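PDB 5XSW: chitinase from Thermococcus chitonophagus, which probably hydrolyses chitin as an endochitinase, this chain being the C-terminal part of a longer protein and holding its N-acetylglucosamine sugars in a pocket. Local coordinates for residues E213-T217 / A218-D222; G373-P376 / T377-I381. All blocks are in the same frame, centred on the assembly; numbering follows the deposited sequence.

Contact 1 (E213-T217 / A218-D222); sequences ENWGT and AVTKD. With NAG (2-acetamido-2-deoxy-beta-D-glucopyranose), chain C.
The indole of Trp215 packs on Ala218 and Thr220 in a local helix-to-strand turn, by which helix 203-214 passes into strand 218-219 at the rim of the glycan pocket. Trp215 leaves the helix with a positive phi (54°). Its CG lies beside the backbone N, with chi1 -80°, and the benzo part of the ring swings back along the emerging strand. There the indole turns its edge to Ala218 O, 3.4 Å from Trp215 CE3, and the same carbon lies 4.0 Å from Ala218 CB. Farther round the ring, Trp215 CH2 meets Thr220 CB at 3.9 Å, obliquely. The hydroxyl of Thr220 is engaged elsewhere, with Ser178 O and in an ST turn where Asp222 N donates to Thr220 OG1 (3.0 Å). Asn174 and Ala179 also touch the indole, as does an NDG sugar. With an alanine here, a gap would probably open between Thr220 and Ala179, and the NDG would lose its contact with the ring. Two residues earlier, at the end of helix 203-214, Glu213 grips the NAG at two points: NAG N2 donates to the backbone Glu213 O (2.7 Å), and NAG O4 donates to the carboxylate oxygen Glu213 OE2 at 2.6 Å.

Contact 2 (G373-P376 / T377-I381); sequences GHVP and TVINI
Gly373 and Thr377 open the N-terminal turns of helix 374-386, with Gly373 as the N-cap in a positive-phi conformation (64°). Gly373 O receives two donors from the same residue. Thr377 N reaches it at 3.0 Å, almost in line with the carbonyl bond, while Thr377 OG1 donates to Gly373 O at 2.7 Å from above the carbonyl plane. The hydroxyl can do so because it sits beside its own backbone N (chi1 -59°), turned back toward the start of the helix. Regular i to i+4 bonds follow, from Val378 N to His374 O, from Ile379 N to Val375 O and from Asn380 N to Pro376 O. Pro376 is the third residue of this alpha-helical first turn, a position whose nitrogen has no helical acceptor, and its missing N-H therefore costs the helix no bond. Tyr171 and Trp363 pack against its ring. On another flank His374 and Val378 run side by side, and the imidazole atom His374 CE1 is 3.8 Å from Val378 CG2. The ring is held at both nitrogens, with Asp333 OD2 bonded to His374 ND1 and Glu213 to His374 NE2, which fixes its rotation within the glycan pocket. Val375 and Ile379 likewise point the same way, toward helix 327-338, where Asp333 and Thr329 meet them; the tip atom Ile379 CD1 lies 4.0 Å from Val375 CG1 and 3.3 Å from Val375 O. The side-chain amide of Asn380 folds back over the preceding turn, where Asn380 ND2 comes to 2.7 Å from Pro376 O at an angle too poor for a hydrogen bond.

How the contacts relate
Contacts 1 and 2 come one after the other along the chain, their centres 14 Å apart, and they meet at the glycan pocket. The junction is a probable hydrogen bond of 2.7 Å between Glu213 OE1 and His374 NE2, joining the end of helix 203-214 to the start of helix 374-386. Through it a polar chain runs from Asp333 by way of His374 to Glu213 and on to the NAG, so that His374 is a second-shell support for the carboxylate, while its side chain also comes within about 4 Å of a NAG. Gln251 and the backbone oxygen of Phe371, with Arg338 of the second subunit, also hydrogen-bond to the sugar.

Contact 1 (E213-T217 / A218-D222)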
loop_
_atom_site.group_PDB
_atom_site.type_symbol
_atom_site.label_atom_id
_atom_site.label_comp_id
_atom_site.label_asym_id
_atom_site.label_seq_id
_atom_site.Cartn_x
_atom_site.Cartn_y
_atom_site.Cartn_z
ATOM N N GLU A 213 -7.656 16.117 8.871
ATOM C CA GLU A 213 -7.887 15.248 7.690
ATOM C C GLU A 213 -9.298 15.328 7.151
ATOM O O GLU A 213 -9.493 15.286 5.923
ATOM C CB GLU A 213 -7.597 13.785 8.020
ATOM C CG GLU A 213 -6.065 13.533 8.192
ATOM C CD GLU A 213 -5.282 13.627 6.896
ATOM O OE1 GLU A 213 -4.034 13.473 7.000
ATOM O OE2 GLU A 213 -5.903 13.765 5.787
ATOM N N ASN A 214 -10.297 15.376 8.048
ATOM C CA ASN A 214 -11.695 15.364 7.565
ATOM C C ASN A 214 -12.685 15.842 8.603
ATOM O O ASN A 214 -13.805 15.337 8.666
ATOM C CB ASN A 214 -12.031 13.916 7.107
ATOM C CG ASN A 214 -13.351 13.779 6.313
ATOM O OD1 ASN A 214 -13.903 14.747 5.784
ATOM N ND2 ASN A 214 -13.862 12.526 6.248
ATOM N N TRP A 215 -12.263 16.787 9.430
ATOM C CA TRP A 215 -13.171 17.375 10.421
ATOM C C TRP A 215 -13.804 16.260 11.268
ATOM O O TRP A 215 -14.942 16.380 11.675
ATOM C CB TRP A 215 -14.292 18.194 9.713
ATOM C CG TRP A 215 -13.900 19.566 9.272
ATOM C CD1 TRP A 215 -13.469 19.942 7.985
ATOM C CD2 TRP A 215 -13.818 20.760 10.080
ATOM N NE1 TRP A 215 -13.244 21.297 7.964
ATOM C CE2 TRP A 215 -13.420 21.822 9.225
ATOM C CE3 TRP A 215 -14.084 21.044 11.433
ATOM C CZ2 TRP A 215 -13.287 23.151 9.674
ATOM C CZ3 TRP A 215 -13.959 22.382 11.879
ATOM C CH2 TRP A 215 -13.517 23.410 11.005
ATOM N N GLY A 216 -13.094 15.161 11.517
ATOM C CA GLY A 216 -13.777 14.016 12.142
ATOM C C GLY A 216 -14.166 14.321 13.588
ATOM O O GLY A 216 -15.166 13.830 14.102
ATOM N N THR A 217 -13.420 15.224 14.211
ATOM C CA THR A 217 -13.407 15.398 15.673
ATOM C C THR A 217 -13.460 16.864 16.041
ATOM O O THR A 217 -13.005 17.244 17.094
ATOM C CB THR A 217 -12.108 14.789 16.255
ATOM O OG1 THR A 217 -11.012 15.318 15.465
ATOM C CG2 THR A 217 -12.119 13.277 16.078
ATOM N N ALA A 218 -14.008 17.695 15.161
ATOM C CA ALA A 218 -14.133 19.094 15.480
ATOM C C ALA A 218 -15.387 19.639 14.826
ATOM O O ALA A 218 -15.797 19.174 13.759
ATOM C CB ALA A 218 -12.913 19.877 15.023
ATOM N N VAL A 219 -15.998 20.640 15.468
ATOM C CA VAL A 219 -17.175 21.292 14.877
ATOM C C VAL A 219 -16.828 22.768 14.822
ATOM O O VAL A 219 -15.824 23.153 15.383
ATOM C CB VAL A 219 -18.473 21.056 15.705
ATOM C CG1 VAL A 219 -18.893 19.567 15.622
ATOM C CG2 VAL A 219 -18.249 21.512 17.187
ATOM N N THR A 220 -17.681 23.596 14.197
ATOM C CA THR A 220 -17.355 25.020 14.092
ATOM C C THR A 220 -18.658 25.838 14.046
ATOM O O THR A 220 -19.700 25.349 13.601
ATOM C CB THR A 220 -16.469 25.323 12.799
ATOM O OG1 THR A 220 -16.212 26.724 12.712
ATOM C CG2 THR A 220 -17.185 24.870 11.522
ATOM N N LYS A 221 -18.590 27.076 14.522
ATOM C CA LYS A 221 -19.690 28.034 14.301
ATOM C C LYS A 221 -19.526 28.848 13.039
ATOM O O LYS A 221 -20.353 29.674 12.746
ATOM C CB LYS A 221 -19.816 29.001 15.470
ATOM C CG LYS A 221 -19.953 28.339 16.798
ATOM C CD LYS A 221 -20.322 29.361 17.847
ATOM C CE LYS A 221 -20.976 28.728 19.073
ATOM N NZ LYS A 221 -20.625 29.508 20.307
ATOM N N ASP A 222 -18.430 28.637 12.314
ATOM C CA ASP A 222 -18.153 29.368 11.066
ATOM C C ASP A 222 -19.228 29.071 10.054
ATOM O O ASP A 222 -19.397 27.922 9.640
ATOM C CB ASP A 222 -16.777 28.977 10.490
ATOM C CG ASP A 222 -16.286 29.957 9.398
ATOM O OD1 ASP A 222 -17.110 30.454 8.606
ATOM O OD2 ASP A 222 -15.071 30.213 9.348
HETATM C C1 NAG C . -7.969 17.319 3.631
HETATM C C2 NAG C . -8.277 16.079 2.881
HETATM C C3 NAG C . -7.243 14.998 3.153
HETATM C C4 NAG C . -5.837 15.476 2.941
HETATM C C5 NAG C . -5.620 16.682 3.761
HETATM C C6 NAG C . -4.235 17.202 3.484
HETATM C C7 NAG C . -10.632 15.329 2.328
HETATM C C8 NAG C . -12.002 14.802 2.830
HETATM N N2 NAG C . -9.623 15.610 3.270
HETATM O O3 NAG C . -7.455 13.824 2.341
HETATM O O4 NAG C . -4.889 14.519 3.458
HETATM O O5 NAG C . -6.576 17.742 3.407
HETATM O O6 NAG C . -4.207 18.413 4.229
HETATM O O7 NAG C . -10.363 15.497 1.133
#

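Contact 2 (G373-P376 / T377-I381)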
loop_
_atom_site.group_PDB
_atom_site.type_symbol
_atom_site.label_atom_id
_atom_site.label_comp_id
_atom_site.label_asym_id
_atom_site.label_seq_id
_atom_site.Cartn_x
_atom_site.Cartn_y
_atom_site.Cartn_z
ATOM N N GLY A 373 -1.228 23.028 5.235
ATOM C CA GLY A 373 -0.753 23.407 6.575
ATOM C C GLY A 373 -0.906 22.252 7.567
ATOM O O GLY A 373 -1.094 22.479 8.776
ATOM N N HIS A 374 -0.736 21.024 7.064
ATOM C CA HIS A 374 -1.023 19.815 7.832
ATOM C C HIS A 374 -0.227 19.775 9.153
ATOM O O HIS A 374 -0.804 19.598 10.223
ATOM C CB HIS A 374 -0.689 18.552 6.993
ATOM C CG HIS A 374 -1.302 17.290 7.519
ATOM N ND1 HIS A 374 -0.815 16.640 8.643
ATOM C CD2 HIS A 374 -2.330 16.531 7.054
ATOM C CE1 HIS A 374 -1.492 15.518 8.833
ATOM N NE2 HIS A 374 -2.435 15.434 7.894
ATOM N N VAL A 375 1.098 19.917 9.075
ATOM C CA VAL A 375 1.952 19.778 10.270
ATOM C C VAL A 375 1.679 20.890 11.332
ATOM O O VAL A 375 1.379 20.567 12.481
ATOM C CB VAL A 375 3.477 19.729 9.897
ATOM C CG1 VAL A 375 4.394 19.835 11.174
ATOM C CG2 VAL A 375 3.753 18.408 9.201
ATOM N N PRO A 376 1.744 22.176 10.953
ATOM C CA PRO A 376 1.450 23.171 11.997
ATOM C C PRO A 376 0.010 23.054 12.561
ATOM O O PRO A 376 -0.207 23.335 13.725
ATOM C CB PRO A 376 1.615 24.532 11.269
ATOM C CG PRO A 376 1.459 24.206 9.767
ATOM C CD PRO A 376 2.117 22.816 9.661
ATOM N N THR A 377 -0.961 22.695 11.747
ATOM C CA THR A 377 -2.327 22.526 12.275
ATOM C C THR A 377 -2.386 21.420 13.330
ATOM O O THR A 377 -2.930 21.618 14.416
ATOM C CB THR A 377 -3.334 22.189 11.137
ATOM O OG1 THR A 377 -3.320 23.241 10.154
ATOM C CG2 THR A 377 -4.797 22.024 11.669
ATOM N N VAL A 378 -1.853 20.246 12.995
ATOM C CA VAL A 378 -2.013 19.080 13.856
ATOM C C VAL A 378 -1.221 19.326 15.156
ATOM O O VAL A 378 -1.659 19.021 16.273
ATOM C CB VAL A 378 -1.527 17.797 13.129
ATOM C CG1 VAL A 378 -1.401 16.632 14.108
ATOM C CG2 VAL A 378 -2.584 17.407 11.980
ATOM N N ILE A 379 -0.049 19.926 15.002
ATOM C CA ILE A 379 0.787 20.179 16.183
ATOM C C ILE A 379 0.163 21.227 17.088
ATOM O O ILE A 379 0.089 21.028 18.315
ATOM C CB ILE A 379 2.219 20.585 15.717
ATOM C CG1 ILE A 379 3.100 19.333 15.695
ATOM C CG2 ILE A 379 2.731 21.706 16.483
ATOM C CD1 ILE A 379 2.809 18.437 14.586
ATOM N N ASN A 380 -0.340 22.309 16.498
ATOM C CA ASN A 380 -1.033 23.346 17.280
ATOM C C ASN A 380 -2.261 22.801 18.014
ATOM O O ASN A 380 -2.490 23.103 19.192
ATOM C CB ASN A 380 -1.441 24.507 16.369
ATOM C CG ASN A 380 -0.203 25.326 15.921
ATOM O OD1 ASN A 380 0.795 25.467 16.663
ATOM N ND2 ASN A 380 -0.239 25.809 14.694
ATOM N N ILE A 381 -3.060 21.989 17.338
ATOM C CA ILE A 381 -4.270 21.468 18.007
ATOM C C ILE A 381 -3.900 20.471 19.116
ATOM O O ILE A 381 -4.506 20.490 20.208
ATOM C CB ILE A 381 -5.259 20.819 16.967
ATOM C CG1 ILE A 381 -5.820 21.921 16.068
ATOM C CG2 ILE A 381 -6.422 20.076 17.666
ATOM C CD1 ILE A 381 -6.785 21.398 14.935
#